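Long-range contacts in putative Chlorite dismutase TA0507 (Thermoplasma acidophilum, PDB 3DTZ), which is of unknown function but, as a member of the chlorite dismutase family, probably binds heme and may act as an oxidoreductase: residues D[26-32]-D[77-83]; D[60-64]-D[90-94]; D[131-137]-D[179-183]; D[137-143]-D[228-233]. All blocks are in the same frame, centred on the assembly; numbering follows the deposited sequence. Where two conformers were deposited one is given.

Contact 1. Residues D[26-32]-D[77-83]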
# COMPACT_ATOMS: atom_id res chain seq x y z
N THR D 26 -3.88 -14.49 -22.50
CA THR D 26 -3.40 -15.31 -21.38
C THR D 26 -3.66 -14.61 -20.05
O THR D 26 -3.74 -13.37 -19.98
CB THR D 26 -1.92 -15.69 -21.54
OG1 THR D 26 -1.56 -16.64 -20.53
CG2 THR D 26 -1.00 -14.43 -21.48
N SER D 27 -3.78 -15.42 -18.99
CA SER D 27 -3.92 -14.87 -17.65
C SER D 27 -3.03 -15.62 -16.69
O SER D 27 -2.83 -16.83 -16.84
CB SER D 27 -5.37 -14.97 -17.17
OG SER D 27 -6.16 -13.93 -17.73
N VAL D 28 -2.51 -14.88 -15.72
CA VAL D 28 -1.81 -15.50 -14.60
C VAL D 28 -2.59 -15.05 -13.35
O VAL D 28 -2.83 -13.86 -13.19
CB VAL D 28 -0.35 -15.02 -14.52
CG1 VAL D 28 0.34 -15.64 -13.31
CG2 VAL D 28 0.43 -15.40 -15.86
N LEU D 29 -2.96 -16.01 -12.51
CA LEU D 29 -3.69 -15.74 -11.26
C LEU D 29 -2.91 -16.36 -10.11
O LEU D 29 -2.38 -17.46 -10.26
CB LEU D 29 -5.10 -16.38 -11.27
CG LEU D 29 -5.98 -16.26 -12.53
CD1 LEU D 29 -7.32 -16.97 -12.28
CD2 LEU D 29 -6.17 -14.77 -12.90
N SER D 30 -2.86 -15.68 -8.97
CA SER D 30 -2.28 -16.32 -7.78
C SER D 30 -3.24 -16.18 -6.59
O SER D 30 -4.03 -15.23 -6.53
CB SER D 30 -0.89 -15.77 -7.48
OG SER D 30 -0.94 -14.40 -7.09
N TYR D 31 -3.21 -17.18 -5.71
CA TYR D 31 -4.11 -17.25 -4.57
C TYR D 31 -3.37 -17.68 -3.34
O TYR D 31 -2.40 -18.45 -3.42
CB TYR D 31 -5.24 -18.26 -4.84
CG TYR D 31 -6.27 -17.78 -5.82
CD1 TYR D 31 -6.06 -17.94 -7.21
CD2 TYR D 31 -7.42 -17.15 -5.39
CE1 TYR D 31 -6.99 -17.47 -8.15
CE2 TYR D 31 -8.38 -16.67 -6.31
CZ TYR D 31 -8.15 -16.84 -7.68
OH TYR D 31 -9.07 -16.38 -8.57
N ARG D 32 -3.87 -17.23 -2.20
CA ARG D 32 -3.31 -17.59 -0.92
C ARG D 32 -4.42 -18.12 -0.05
O ARG D 32 -5.45 -17.45 0.15
CB ARG D 32 -2.68 -16.37 -0.27
CG ARG D 32 -1.87 -16.71 1.02
CD ARG D 32 -1.24 -15.46 1.61
NE ARG D 32 -2.22 -14.50 2.04
CZ ARG D 32 -2.50 -13.38 1.34
NH1 ARG D 32 -1.82 -13.05 0.19
NH2 ARG D 32 -3.42 -12.58 1.79
N SER D 77 1.51 -16.10 -1.81
CA SER D 77 0.69 -17.03 -2.63
C SER D 77 1.01 -18.48 -2.30
O SER D 77 2.16 -18.82 -2.02
CB SER D 77 0.98 -16.83 -4.13
OG SER D 77 0.55 -15.52 -4.50
N ASP D 78 -0.01 -19.33 -2.37
CA ASP D 78 0.20 -20.77 -2.26
C ASP D 78 0.14 -21.46 -3.60
O ASP D 78 0.66 -22.57 -3.75
CB ASP D 78 -0.83 -21.41 -1.32
CG ASP D 78 -0.68 -20.90 0.12
OD1 ASP D 78 0.36 -21.22 0.75
OD2 ASP D 78 -1.57 -20.18 0.61
N VAL D 79 -0.56 -20.84 -4.56
CA VAL D 79 -0.72 -21.47 -5.86
C VAL D 79 -0.75 -20.40 -6.94
O VAL D 79 -1.26 -19.29 -6.69
CB VAL D 79 -1.99 -22.37 -5.91
CG1 VAL D 79 -3.25 -21.54 -5.62
CG2 VAL D 79 -2.12 -23.08 -7.25
N ILE D 80 -0.24 -20.74 -8.12
CA ILE D 80 -0.29 -19.85 -9.30
C ILE D 80 -0.91 -20.67 -10.43
O ILE D 80 -0.57 -21.83 -10.60
CB ILE D 80 1.13 -19.42 -9.74
CG1 ILE D 80 1.86 -18.72 -8.59
CG2 ILE D 80 1.07 -18.49 -11.00
CD1 ILE D 80 3.44 -18.82 -8.68
N PHE D 81 -1.83 -20.04 -11.16
CA PHE D 81 -2.50 -20.63 -12.32
C PHE D 81 -2.08 -19.85 -13.57
O PHE D 81 -2.04 -18.62 -13.55
CB PHE D 81 -4.04 -20.48 -12.17
CG PHE D 81 -4.61 -21.25 -11.01
CD1 PHE D 81 -4.68 -22.65 -11.06
CD2 PHE D 81 -5.06 -20.60 -9.85
CE1 PHE D 81 -5.20 -23.40 -9.99
CE2 PHE D 81 -5.57 -21.34 -8.76
CZ PHE D 81 -5.66 -22.74 -8.85
N TRP D 82 -1.82 -20.55 -14.66
CA TRP D 82 -1.53 -19.91 -15.94
C TRP D 82 -2.38 -20.61 -17.02
O TRP D 82 -2.36 -21.81 -17.12
CB TRP D 82 -0.05 -20.06 -16.26
CG TRP D 82 0.38 -19.60 -17.63
CD1 TRP D 82 -0.13 -18.52 -18.35
CD2 TRP D 82 1.42 -20.18 -18.43
NE1 TRP D 82 0.53 -18.43 -19.57
CE2 TRP D 82 1.49 -19.41 -19.63
CE3 TRP D 82 2.31 -21.26 -18.25
CZ2 TRP D 82 2.44 -19.69 -20.65
CZ3 TRP D 82 3.25 -21.55 -19.26
CH2 TRP D 82 3.28 -20.78 -20.47
N TYR D 83 -3.12 -19.84 -17.82
CA TYR D 83 -3.89 -20.47 -18.93
C TYR D 83 -4.02 -19.49 -20.09
O TYR D 83 -3.90 -18.26 -19.88
CB TYR D 83 -5.29 -20.92 -18.47
CG TYR D 83 -6.09 -19.87 -17.77
CD1 TYR D 83 -6.90 -18.98 -18.48
CD2 TYR D 83 -5.97 -19.70 -16.38
CE1 TYR D 83 -7.63 -17.97 -17.80
CE2 TYR D 83 -6.68 -18.73 -15.71
CZ TYR D 83 -7.50 -17.88 -16.42
OH TYR D 83 -8.16 -16.90 -15.71
O HOH W 1 -8.92 -14.78 -17.34

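Contact 2. Residues D[60-64]-D[90-94]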
# COMPACT_ATOMS: atom_id res chain seq x y z
N ALA D 60 -11.44 -30.03 -20.33
CA ALA D 60 -12.69 -30.37 -21.01
C ALA D 60 -13.01 -29.45 -22.19
O ALA D 60 -13.75 -29.85 -23.07
CB ALA D 60 -13.86 -30.39 -20.03
N ASN D 61 -12.43 -28.25 -22.20
CA ASN D 61 -12.66 -27.28 -23.28
C ASN D 61 -11.46 -27.10 -24.23
O ASN D 61 -10.41 -26.55 -23.82
CB ASN D 61 -13.14 -25.92 -22.71
CG ASN D 61 -13.83 -25.07 -23.77
OD1 ASN D 61 -13.44 -25.08 -24.93
ND2 ASN D 61 -14.87 -24.34 -23.36
N PRO D 62 -11.60 -27.52 -25.51
CA PRO D 62 -10.52 -27.44 -26.50
C PRO D 62 -10.08 -25.99 -26.72
O PRO D 62 -8.97 -25.73 -27.17
CB PRO D 62 -11.18 -27.96 -27.78
CG PRO D 62 -12.63 -27.77 -27.55
CD PRO D 62 -12.83 -28.07 -26.11
N GLY D 63 -10.94 -25.06 -26.34
CA GLY D 63 -10.61 -23.64 -26.47
C GLY D 63 -9.46 -23.17 -25.57
O GLY D 63 -8.87 -22.12 -25.83
N TYR D 64 -9.16 -23.93 -24.51
CA TYR D 64 -8.00 -23.61 -23.67
C TYR D 64 -6.76 -24.24 -24.25
O TYR D 64 -6.64 -25.47 -24.31
CB TYR D 64 -8.20 -24.01 -22.21
CG TYR D 64 -9.35 -23.25 -21.58
CD1 TYR D 64 -9.27 -21.85 -21.39
CD2 TYR D 64 -10.50 -23.91 -21.18
CE1 TYR D 64 -10.33 -21.15 -20.81
CE2 TYR D 64 -11.56 -23.23 -20.63
CZ TYR D 64 -11.48 -21.86 -20.44
OH TYR D 64 -12.56 -21.20 -19.91
N LEU D 90 -14.04 -17.38 -23.08
CA LEU D 90 -13.42 -18.43 -22.28
C LEU D 90 -12.49 -17.86 -21.21
O LEU D 90 -12.33 -18.47 -20.17
CB LEU D 90 -12.70 -19.44 -23.17
CG LEU D 90 -13.61 -20.27 -24.10
CD1 LEU D 90 -12.77 -21.31 -24.77
CD2 LEU D 90 -14.75 -20.93 -23.31
N MSE D 91 -11.88 -16.71 -21.47
CA MSE D 91 -10.94 -16.14 -20.49
C MSE D 91 -11.71 -15.66 -19.24
O MSE D 91 -11.27 -15.88 -18.11
CB MSE D 91 -10.09 -15.00 -21.10
CG MSE D 91 -9.12 -15.48 -22.23
SE MSE D 91 -7.90 -16.87 -21.62
CE MSE D 91 -6.69 -15.84 -20.55
N ILE D 92 -12.85 -15.00 -19.45
CA ILE D 92 -13.62 -14.52 -18.29
C ILE D 92 -14.28 -15.71 -17.55
O ILE D 92 -14.30 -15.77 -16.31
CB ILE D 92 -14.63 -13.40 -18.67
CG1 ILE D 92 -15.40 -12.92 -17.41
CG2 ILE D 92 -15.60 -13.82 -19.76
CD1 ILE D 92 -14.49 -12.34 -16.37
N LEU D 93 -14.76 -16.69 -18.31
CA LEU D 93 -15.33 -17.93 -17.71
C LEU D 93 -14.32 -18.69 -16.84
O LEU D 93 -14.65 -19.20 -15.74
CB LEU D 93 -15.87 -18.85 -18.80
CG LEU D 93 -17.22 -18.40 -19.36
CD1 LEU D 93 -17.54 -19.18 -20.61
CD2 LEU D 93 -18.34 -18.57 -18.30
N ALA D 94 -13.08 -18.74 -17.31
CA ALA D 94 -11.99 -19.41 -16.59
C ALA D 94 -11.69 -18.65 -15.30
O ALA D 94 -11.60 -19.26 -14.24
CB ALA D 94 -10.75 -19.48 -17.45

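Contact 3. Residues D[131-137]-D[179-183]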
# COMPACT_ATOMS: atom_id res chain seq x y z
N SER D 131 4.57 -23.84 -28.89
CA SER D 131 5.36 -23.75 -27.66
C SER D 131 4.45 -23.91 -26.43
O SER D 131 4.79 -24.61 -25.47
CB SER D 131 6.08 -22.39 -27.61
OG SER D 131 7.09 -22.38 -26.64
N LEU D 132 3.29 -23.24 -26.48
CA LEU D 132 2.30 -23.34 -25.38
C LEU D 132 1.77 -24.80 -25.22
O LEU D 132 1.41 -25.20 -24.11
CB LEU D 132 1.15 -22.39 -25.61
CG LEU D 132 1.38 -20.90 -25.57
CD1 LEU D 132 0.07 -20.16 -25.77
CD2 LEU D 132 2.04 -20.55 -24.22
N ARG D 133 1.78 -25.57 -26.29
CA ARG D 133 1.32 -26.96 -26.22
C ARG D 133 2.38 -27.98 -25.80
O ARG D 133 2.07 -29.19 -25.63
CB ARG D 133 0.63 -27.36 -27.54
CG ARG D 133 -0.65 -26.53 -27.78
CD ARG D 133 -1.38 -26.98 -29.02
NE ARG D 133 -2.55 -26.14 -29.28
CZ ARG D 133 -3.76 -26.34 -28.75
NH1 ARG D 133 -3.95 -27.35 -27.92
NH2 ARG D 133 -4.77 -25.55 -29.07
N LEU D 134 3.63 -27.54 -25.66
CA LEU D 134 4.69 -28.45 -25.19
C LEU D 134 4.52 -28.75 -23.70
O LEU D 134 4.00 -27.92 -22.96
CB LEU D 134 6.07 -27.83 -25.43
CG LEU D 134 6.50 -27.53 -26.87
CD1 LEU D 134 7.77 -26.68 -26.87
CD2 LEU D 134 6.72 -28.81 -27.68
N PRO D 135 4.96 -29.93 -23.24
CA PRO D 135 4.88 -30.17 -21.80
C PRO D 135 5.70 -29.11 -21.06
O PRO D 135 6.81 -28.79 -21.51
CB PRO D 135 5.52 -31.56 -21.64
CG PRO D 135 5.38 -32.20 -22.97
CD PRO D 135 5.52 -31.08 -23.97
N PRO D 136 5.13 -28.53 -19.99
CA PRO D 136 5.79 -27.41 -19.37
C PRO D 136 7.10 -27.76 -18.68
O PRO D 136 7.30 -28.90 -18.26
CB PRO D 136 4.74 -26.90 -18.34
CG PRO D 136 3.91 -28.08 -18.05
CD PRO D 136 3.87 -28.88 -19.32
N LEU D 137 7.97 -26.76 -18.58
CA LEU D 137 9.24 -26.88 -17.85
C LEU D 137 8.96 -26.78 -16.34
O LEU D 137 7.85 -26.44 -15.92
CB LEU D 137 10.24 -25.81 -18.31
CG LEU D 137 10.53 -25.84 -19.81
CD1 LEU D 137 11.72 -24.95 -20.11
CD2 LEU D 137 10.80 -27.28 -20.33
N ILE D 179 15.37 -21.99 -21.99
CA ILE D 179 14.29 -21.08 -21.53
C ILE D 179 13.25 -20.81 -22.65
O ILE D 179 13.61 -20.60 -23.82
CB ILE D 179 14.88 -19.75 -20.99
CG1 ILE D 179 15.75 -20.04 -19.76
CG2 ILE D 179 13.76 -18.70 -20.73
CD1 ILE D 179 16.69 -18.91 -19.34
N ARG D 180 11.96 -20.83 -22.30
CA ARG D 180 10.92 -20.43 -23.25
C ARG D 180 10.40 -19.11 -22.79
O ARG D 180 9.91 -19.00 -21.67
CB ARG D 180 9.77 -21.44 -23.31
CG ARG D 180 10.31 -22.82 -23.51
CD ARG D 180 9.39 -23.68 -24.28
NE ARG D 180 8.49 -24.44 -23.43
CZ ARG D 180 8.64 -25.74 -23.14
NH1 ARG D 180 9.65 -26.44 -23.60
NH2 ARG D 180 7.75 -26.32 -22.38
N SER D 181 10.48 -18.13 -23.69
CA SER D 181 10.13 -16.74 -23.37
C SER D 181 8.87 -16.29 -24.09
O SER D 181 8.71 -16.54 -25.29
CB SER D 181 11.29 -15.83 -23.77
OG SER D 181 10.99 -14.48 -23.52
N TYR D 182 7.99 -15.60 -23.36
CA TYR D 182 6.78 -15.04 -23.94
C TYR D 182 6.57 -13.60 -23.48
O TYR D 182 6.49 -13.33 -22.26
CB TYR D 182 5.55 -15.86 -23.53
CG TYR D 182 5.66 -17.35 -23.71
CD1 TYR D 182 5.34 -17.96 -24.93
CD2 TYR D 182 6.05 -18.16 -22.65
CE1 TYR D 182 5.42 -19.35 -25.08
CE2 TYR D 182 6.14 -19.55 -22.81
CZ TYR D 182 5.82 -20.13 -24.02
OH TYR D 182 5.92 -21.49 -24.15
N THR D 183 6.49 -12.69 -24.44
CA THR D 183 6.13 -11.31 -24.19
C THR D 183 4.65 -11.14 -24.48
O THR D 183 4.15 -11.58 -25.54
CB THR D 183 6.95 -10.33 -25.07
OG1 THR D 183 8.34 -10.44 -24.73
CG2 THR D 183 6.49 -8.91 -24.83
O HOH W 2 4.58 -25.01 -22.68

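Contact 4. Residues D[137-143]-D[228-233]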
# COMPACT_ATOMS: atom_id res chain seq x y z
N LEU D 137 7.97 -26.76 -18.58
CA LEU D 137 9.24 -26.88 -17.85
C LEU D 137 8.96 -26.78 -16.34
O LEU D 137 7.85 -26.44 -15.92
CB LEU D 137 10.24 -25.81 -18.31
CG LEU D 137 10.53 -25.84 -19.81
CD1 LEU D 137 11.72 -24.95 -20.11
CD2 LEU D 137 10.80 -27.28 -20.33
N ARG D 138 9.97 -27.10 -15.53
CA ARG D 138 9.78 -27.31 -14.11
C ARG D 138 9.44 -26.01 -13.36
O ARG D 138 8.77 -26.06 -12.33
CB ARG D 138 11.03 -27.94 -13.49
CG ARG D 138 11.06 -27.94 -11.95
CD ARG D 138 12.29 -28.65 -11.40
NE ARG D 138 12.10 -30.09 -11.53
CZ ARG D 138 12.16 -30.99 -10.54
NH1 ARG D 138 12.47 -30.64 -9.29
NH2 ARG D 138 11.94 -32.26 -10.82
N TYR D 139 9.91 -24.88 -13.87
CA TYR D 139 9.68 -23.58 -13.22
C TYR D 139 9.02 -22.57 -14.16
O TYR D 139 9.09 -22.69 -15.38
CB TYR D 139 10.99 -22.97 -12.70
CG TYR D 139 11.75 -23.88 -11.79
CD1 TYR D 139 11.38 -24.01 -10.45
CD2 TYR D 139 12.82 -24.62 -12.27
CE1 TYR D 139 12.08 -24.89 -9.59
CE2 TYR D 139 13.54 -25.47 -11.44
CZ TYR D 139 13.16 -25.60 -10.11
OH TYR D 139 13.88 -26.47 -9.32
N PHE D 140 8.42 -21.56 -13.55
CA PHE D 140 7.66 -20.53 -14.27
C PHE D 140 7.97 -19.20 -13.59
O PHE D 140 8.00 -19.13 -12.34
CB PHE D 140 6.18 -20.84 -14.11
CG PHE D 140 5.24 -19.89 -14.81
CD1 PHE D 140 5.24 -19.76 -16.20
CD2 PHE D 140 4.33 -19.17 -14.08
CE1 PHE D 140 4.36 -18.88 -16.86
CE2 PHE D 140 3.42 -18.32 -14.74
CZ PHE D 140 3.43 -18.19 -16.12
N VAL D 141 8.19 -18.16 -14.39
CA VAL D 141 8.40 -16.81 -13.86
C VAL D 141 7.42 -15.93 -14.60
O VAL D 141 7.33 -16.01 -15.82
CB VAL D 141 9.83 -16.29 -14.13
CG1 VAL D 141 9.97 -14.79 -13.78
CG2 VAL D 141 10.86 -17.14 -13.37
N ALA D 142 6.71 -15.07 -13.87
CA ALA D 142 5.83 -14.11 -14.51
C ALA D 142 6.00 -12.77 -13.81
O ALA D 142 6.09 -12.72 -12.58
CB ALA D 142 4.37 -14.56 -14.39
N TYR D 143 6.05 -11.70 -14.57
CA TYR D 143 5.88 -10.41 -13.90
C TYR D 143 5.36 -9.34 -14.84
O TYR D 143 5.64 -9.40 -16.05
CB TYR D 143 7.18 -9.94 -13.25
CG TYR D 143 8.37 -10.00 -14.15
CD1 TYR D 143 9.09 -11.18 -14.27
CD2 TYR D 143 8.81 -8.86 -14.85
CE1 TYR D 143 10.20 -11.26 -15.07
CE2 TYR D 143 9.94 -8.94 -15.68
CZ TYR D 143 10.62 -10.16 -15.76
OH TYR D 143 11.74 -10.32 -16.56
N ILE D 228 7.31 -10.17 -8.95
CA ILE D 228 7.83 -11.26 -9.74
C ILE D 228 7.38 -12.57 -9.09
O ILE D 228 7.73 -12.85 -7.92
CB ILE D 228 9.38 -11.21 -9.90
CG1 ILE D 228 9.78 -9.90 -10.59
CG2 ILE D 228 9.90 -12.45 -10.66
CD1 ILE D 228 11.26 -9.87 -11.08
N LEU D 229 6.60 -13.35 -9.82
CA LEU D 229 6.10 -14.64 -9.35
C LEU D 229 7.04 -15.74 -9.83
O LEU D 229 7.42 -15.76 -10.99
CB LEU D 229 4.71 -14.90 -9.91
CG LEU D 229 3.62 -13.85 -9.59
CD1 LEU D 229 2.29 -14.34 -10.04
CD2 LEU D 229 3.58 -13.57 -8.11
N LEU D 230 7.44 -16.62 -8.92
CA LEU D 230 8.29 -17.77 -9.28
C LEU D 230 7.57 -19.00 -8.78
O LEU D 230 7.28 -19.11 -7.58
CB LEU D 230 9.65 -17.66 -8.58
CG LEU D 230 10.59 -18.86 -8.74
CD1 LEU D 230 10.99 -19.04 -10.21
CD2 LEU D 230 11.83 -18.74 -7.85
N GLY D 231 7.29 -19.91 -9.71
CA GLY D 231 6.52 -21.11 -9.44
C GLY D 231 7.24 -22.40 -9.81
O GLY D 231 8.14 -22.42 -10.67
N ARG D 232 6.84 -23.48 -9.13
CA ARG D 232 7.36 -24.83 -9.38
C ARG D 232 6.17 -25.64 -9.90
O ARG D 232 5.12 -25.71 -9.24
CB ARG D 232 7.93 -25.41 -8.08
CG ARG D 232 8.06 -26.97 -8.06
CD ARG D 232 9.19 -27.53 -8.88
NE ARG D 232 9.11 -28.99 -8.77
CZ ARG D 232 9.61 -29.72 -7.77
NH1 ARG D 232 10.31 -29.17 -6.78
NH2 ARG D 232 9.43 -31.04 -7.78
N LEU D 233 6.29 -26.17 -11.11
CA LEU D 233 5.20 -26.93 -11.73
C LEU D 233 4.66 -28.04 -10.80
O LEU D 233 5.43 -28.81 -10.19
CB LEU D 233 5.68 -27.57 -13.06
CG LEU D 233 4.63 -28.31 -13.87
CD1 LEU D 233 3.63 -27.30 -14.50
CD2 LEU D 233 5.36 -29.13 -14.92

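Contact 1. Residues D[26-32]-D[77-83]
Strands 25-33 and 79-85 pair here as antiparallel neighbours in the large curled sheet of this chlorite dismutase family chain, close to the chain's centre. Backbone bonds link Ser27 with Tyr83 and Leu29 with Phe81 in hydrogen-bonded pairs; Val28 with Trp82 and Ser30 with Ile80 are non-hydrogen-bonded pairs. The ladder ends in a classic beta bulge. Asp78 and Val79 both face Tyr31, and Tyr31 O accepts from Asp78 N at 2.8 Å and from Val79 N at 3.2 Å.

On the face with Ser27, Leu29 and Tyr31, aromatic rings dominate. Tyr31 and Phe81 cross at about a right angle, and Tyr31 CD1 comes in at the edge of the Phe81 ring, 3.8 Å from CE2. Tyr83 CG sits between its own backbone N and carbonyl carbon (chi1 52°), which brings the ring back over the partner strand. There Leu29 CD1 touches the ring edge, 3.9 Å from Tyr83 CE2. Helix 88-102 covers this face: Tyr31 OH bonds to Gln99, and Tyr83 packs on Ala94. In the conformer given, Ser27 OG bonds to Ser112 O of strand 106-116.

On the other face Val28 CG1 lies beside Ile80 CG2 at 3.7 Å, the two side chains pointing the same way. Trp82 stacks on Phe140. Tyr83 O takes two donors. One is Ser27 N of the ladder; the other, Thr26 OG1, 2.9 Å away, approaches from above the carbonyl plane. That hydroxyl oxygen also receives a weak bond from Trp82 NE1 at 2.9 Å.

Contact 2. Residues D[60-64]-D[90-94]
Polar bonding here centres on Leu90 O, near the start of helix 88-102. Tyr64 OH donates to it at 2.8 Å. Ala94 N gives it the ordinary helical bond, 3.0 Å long. The two donors reach the oxygen from opposite faces of the carbonyl plane, so the phenol adds a second bond without displacing the helical one. The carbonyl oxygen lies in the plane of the Tyr64 ring, at its edge.

Bonds within 60-64 shape the loop. Asn61 to Tyr64 form a type I beta turn, closed by Tyr64 N to Asn61 O. Asn61 OD1 also accepts from Gly63 N at 2.9 Å, which makes an Asx turn and holds the amide in place.

Packing is carried mainly by Leu90. Its CD1 rests 3.6 Å from Gly63 CA. Glycine lets the methyl come this near. The other branch, CD2, meets the amide of Asn61, 3.4 Å from ND2, the two side chains coming from opposite directions. Leu90 CB touches the Tyr64 ring at CE1. One helical turn on, Ala94 CB packs 3.8 Å from the same CE1. With CG anti to the carbonyl carbon (chi1 -63°), the Tyr64 side chain reaches across to the helix.

The contact ties the link between helix 41-60 and strand 64-72 to the first turns of helix 88-102. Phe58 of helix 41-60 meets the Tyr64 ring. Leu90 and Ala94 also touch strand 79-85 through Ser85 and Tyr83, while Leu93 packs on Arg71 of the third subunit.

Contact 3. Residues D[131-137]-D[179-183]
The guanidinium of Arg180 lies between two leucines. Leu137 CG sits over one face and Leu134 CD1 over the opposite face, each 3.7 Å from the plane and displaced toward the rim. At the edge, Pro135 O accepts from Arg180 NH2 at 2.8 Å. The oxygen is almost in the guanidinium plane, but the nitrogen stands above the carbonyl plane of Pro135. The arginine chain bends at chi2 and chi3 (-149° and -92°), turning its flat end into this slot.

The Tyr182 ring is the second flat group. Leu132 CD2 approaches it obliquely, 3.7 Å from CE1. In the conformer given for Ser131, the Tyr182 hydroxyl shares a hydrogen bond of 2.9 Å with Ser131 OG. That oxygen is anti to its own backbone N (chi1 -165°), pointing from helix 128-132 toward the strand. It also lies 3.5 Å from Arg180 CD. A water bonded to Ser131 O makes a weak bond to Arg180 NH2.

The contact joins helix 128-132 and the proline-containing loop after it to strand 180-185. Replacing Arg180 with a leucine would probably leave Pro135 O without this donor, Glu199 of strand 194-200 without this charged partner, and the two leucines without the flat group between them.

Glu199 serves both Arg180 and Tyr182: one carboxylate oxygen, OE1, forms a salt bridge with Arg180 NH2, and the other, OE2, a hydrogen bond with Tyr182 OH. The arginine's nearby positive charge probably favours the ionised form of that carboxylate.

Contact 4. Residues D[137-143]-D[228-233]
Arg138 O and Leu233 N make the shortest bond at this end of the strand pair, 2.8 Å long and nearly straight at N-H (170°). Beside it the Arg138 and Arg232 side chains run together, pointing the same way. Their guanidinium groups stack, centres 4.0 Å apart and planes 20° from parallel. Arg138 NH1 lies over the centre of the Arg232 group, 3.4 Å from CZ. Two like charges meet here, but Arg232 NH1 forms a salt bridge to Asp89 of the second subunit, which probably offsets the repulsion. An alanine in place of Arg232 would probably leave that Asp89 without this charged partner and the Arg138 guanidinium without a flat group to lie on.

The rest is an antiparallel ladder between strands 139-147 and 229-234, part of the curled sheet of the chlorite dismutase fold. Phe140 with Gly231 and Ala142 with Leu229 are hydrogen-bonded pairs; Tyr139 with Arg232 and Val141 with Leu230 are non-hydrogen-bonded pairs.

On the face bearing Tyr139 and Val141, Val141 CG2 meets Leu230 CD1 at 3.7 Å, and its other methyl, CG1, meets Ile228 CG2 at 3.9 Å. Helix 203-213 covers this face through Ile203 and Trp206. On the other face, the Phe140 ring leads away from strand 229-234 and stacks with Tyr70. At the far end Tyr143 CG stands between the backbone N and the carbonyl carbon (chi1 50°), which sets the side chain alongside Ile228. Ile228 CD1 makes a CH-pi contact over the face of the Tyr143 ring, 4.3 Å from the centroid.

Contacts 1, 3 and 4 reach the same curled sheet, and Trp82 of contact 1 connects them. Its CE3 lies 3.4 Å from Phe140 CE1 of contact 4, and its CZ2 lies 3.7 Å from Leu132 CD2 of contact 3. The centres of contacts 1 and 4 are about 10 Å apart. Contacts 3 and 4 share Leu137, and Pro136 CG touches Leu233 CD2 between them. Contact 2 lies further out: its centre is about 17 Å from the centre of the chain. It meets contact 1 where Ala94 CB touches Tyr83 CE1 at 3.5 Å, but does not touch contacts 3 or 4. Contacts 1 and 4 also reach the second subunit.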